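Local coordinates for protein secretory pathway GDP dissociation inhibitor (PDB 2BCG) that inhibits GDP release from Rab GTPases such as Sec4, extracts GDP-bound Ypt7 from vacuolar membranes, and is essential for yeast secretion, at residues T19-C24 with E243-F248. Residues are numbered along the deposited sequence; the frame is centred on the assembly and turned at random.
Sequences TGITEC and ELPQGF
Ile21 and Cys24, one helical turn apart, pack against Pro245 and Phe248 of a second helix. The backbones come close, with only 4.4 Å between the CA atoms of Ile21 and Pro245. The Ile21 side chain reaches across end first: with CG1 anti to the backbone N (chi1 -174°), CD1 meets the main chain where Leu244 joins Pro245, 3.6 Å from Pro245 N. The same methyl touches Leu244 CB and lies 3.7 Å from CD2 of the Phe248 ring, to which it stands obliquely. Pro245 presents the CB edge of its ring: CB lies between Thr19 O, at 3.4 Å, and Cys24 SG, at 3.7 Å, touching both. Cys24 SG also lies 3.5 Å from Pro245 O. One turn on, Phe248 CB packs 3.8 Å from Cys24 CB and 3.4 Å from Cys24 O; its ring runs on toward helix 96-104. The contact is buried and mainly apolar. Within the YPT1-interacting region 236-261, Glu243 forms a salt bridge and Gln246 a hydrogen bond to the chain of another protein. Gly20 is the N-cap of helix 21-32, which follows strand 14-17 of the parallel sheet, consistent with the first strand-to-helix turn of a Rossmann-like fold. Cys24 also rests on His39 of strand 37-40, Ile21 on Met426 of helix 424-438, and Phe248 on Ile100 and Leu101 of helix 96-104.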
loop_
_atom_site.group_PDB
_atom_site.type_symbol
_atom_site.label_atom_id
_atom_site.label_comp_id
_atom_site.label_asym_id
_atom_site.label_seq_id
_atom_site.Cartn_x
_atom_site.Cartn_y
_atom_site.Cartn_z
ATOM N N THR A 19 6.220 10.266 -2.216
ATOM C CA THR A 19 6.110 8.817 -2.012
ATOM C C THR A 19 4.676 8.318 -2.099
ATOM O O THR A 19 4.318 7.342 -1.426
ATOM C CB THR A 19 6.732 8.377 -0.668
ATOM O OG1 THR A 19 6.094 9.073 0.424
ATOM C CG2 THR A 19 8.227 8.661 -0.628
ATOM N N GLY A 20 3.862 8.942 -2.957
ATOM C CA GLY A 20 2.666 8.251 -3.440
ATOM C C GLY A 20 2.942 6.915 -4.094
ATOM O O GLY A 20 4.052 6.651 -4.599
ATOM N N ILE A 21 1.913 6.076 -4.149
ATOM C CA ILE A 21 2.093 4.736 -4.710
ATOM C C ILE A 21 2.643 4.717 -6.176
ATOM O O ILE A 21 3.460 3.870 -6.512
ATOM C CB ILE A 21 0.773 3.925 -4.589
ATOM C CG1 ILE A 21 0.945 2.471 -5.039
ATOM C CG2 ILE A 21 -0.392 4.607 -5.310
ATOM C CD1 ILE A 21 2.045 1.733 -4.368
ATOM N N THR A 22 2.177 5.600 -7.049
ATOM C CA THR A 22 2.702 5.589 -8.422
ATOM C C THR A 22 4.220 5.741 -8.406
ATOM O O THR A 22 4.931 4.964 -9.067
ATOM C CB THR A 22 2.063 6.698 -9.235
ATOM O OG1 THR A 22 0.654 6.516 -9.239
ATOM C CG2 THR A 22 2.620 6.740 -10.665
ATOM N N GLU A 23 4.709 6.689 -7.607
ATOM C CA GLU A 23 6.155 6.972 -7.537
ATOM C C GLU A 23 6.902 5.826 -6.874
ATOM O O GLU A 23 8.013 5.470 -7.282
ATOM C CB GLU A 23 6.445 8.253 -6.758
ATOM C CG GLU A 23 6.250 9.523 -7.557
ATOM C CD GLU A 23 4.801 9.838 -7.883
ATOM O OE1 GLU A 23 4.561 10.476 -8.943
ATOM O OE2 GLU A 23 3.912 9.546 -7.048
ATOM N N CYS A 24 6.329 5.282 -5.795
ATOM C CA CYS A 24 7.005 4.188 -5.106
ATOM C C CYS A 24 7.092 2.945 -6.031
ATOM O O CYS A 24 8.117 2.289 -6.041
ATOM C CB CYS A 24 6.324 3.840 -3.785
ATOM S SG CYS A 24 6.471 5.150 -2.560
ATOM N N GLU A 243 0.074 0.916 3.234
ATOM C CA GLU A 243 1.060 -0.164 3.206
ATOM C C GLU A 243 1.679 -0.361 1.815
ATOM O O GLU A 243 2.810 -0.856 1.697
ATOM C CB GLU A 243 0.431 -1.468 3.657
ATOM C CG GLU A 243 -0.204 -1.397 5.044
ATOM C CD GLU A 243 0.792 -0.932 6.134
ATOM O OE1 GLU A 243 0.758 0.270 6.537
ATOM O OE2 GLU A 243 1.605 -1.769 6.585
ATOM N N LEU A 244 0.915 -0.057 0.762
ATOM C CA LEU A 244 1.383 -0.293 -0.611
ATOM C C LEU A 244 2.621 0.570 -0.946
ATOM O O LEU A 244 3.656 0.012 -1.338
ATOM C CB LEU A 244 0.227 -0.095 -1.620
ATOM C CG LEU A 244 -0.875 -1.156 -1.482
ATOM C CD1 LEU A 244 -2.152 -0.641 -2.198
ATOM C CD2 LEU A 244 -0.428 -2.525 -2.045
ATOM N N PRO A 245 2.542 1.916 -0.827
ATOM C CA PRO A 245 3.767 2.689 -1.146
ATOM C C PRO A 245 4.924 2.290 -0.243
ATOM O O PRO A 245 6.060 2.225 -0.698
ATOM C CB PRO A 245 3.354 4.164 -0.929
ATOM C CG PRO A 245 2.096 4.085 -0.061
ATOM C CD PRO A 245 1.410 2.802 -0.450
ATOM N N GLN A 246 4.646 2.005 1.017
ATOM C CA GLN A 246 5.718 1.617 1.952
ATOM C C GLN A 246 6.393 0.328 1.467
ATOM O O GLN A 246 7.613 0.175 1.566
ATOM C CB GLN A 246 5.178 1.450 3.370
ATOM C CG GLN A 246 4.827 2.815 3.987
ATOM C CD GLN A 246 4.322 2.676 5.404
ATOM O OE1 GLN A 246 5.049 2.279 6.305
ATOM N NE2 GLN A 246 3.058 2.974 5.597
ATOM N N GLY A 247 5.589 -0.573 0.912
ATOM C CA GLY A 247 6.145 -1.834 0.436
ATOM C C GLY A 247 7.009 -1.667 -0.795
ATOM O O GLY A 247 8.077 -2.311 -0.932
ATOM N N PHE A 248 6.543 -0.847 -1.735
ATOM C CA PHE A 248 7.350 -0.602 -2.936
ATOM C C PHE A 248 8.609 0.210 -2.592
ATOM O O PHE A 248 9.656 0.030 -3.244
ATOM C CB PHE A 248 6.513 0.015 -4.052
ATOM C CG PHE A 248 5.646 -1.007 -4.740
ATOM C CD1 PHE A 248 6.204 -1.882 -5.702
ATOM C CD2 PHE A 248 4.305 -1.166 -4.369
ATOM C CE1 PHE A 248 5.412 -2.862 -6.319
ATOM C CE2 PHE A 248 3.512 -2.177 -4.966
ATOM C CZ PHE A 248 4.061 -3.002 -5.966
#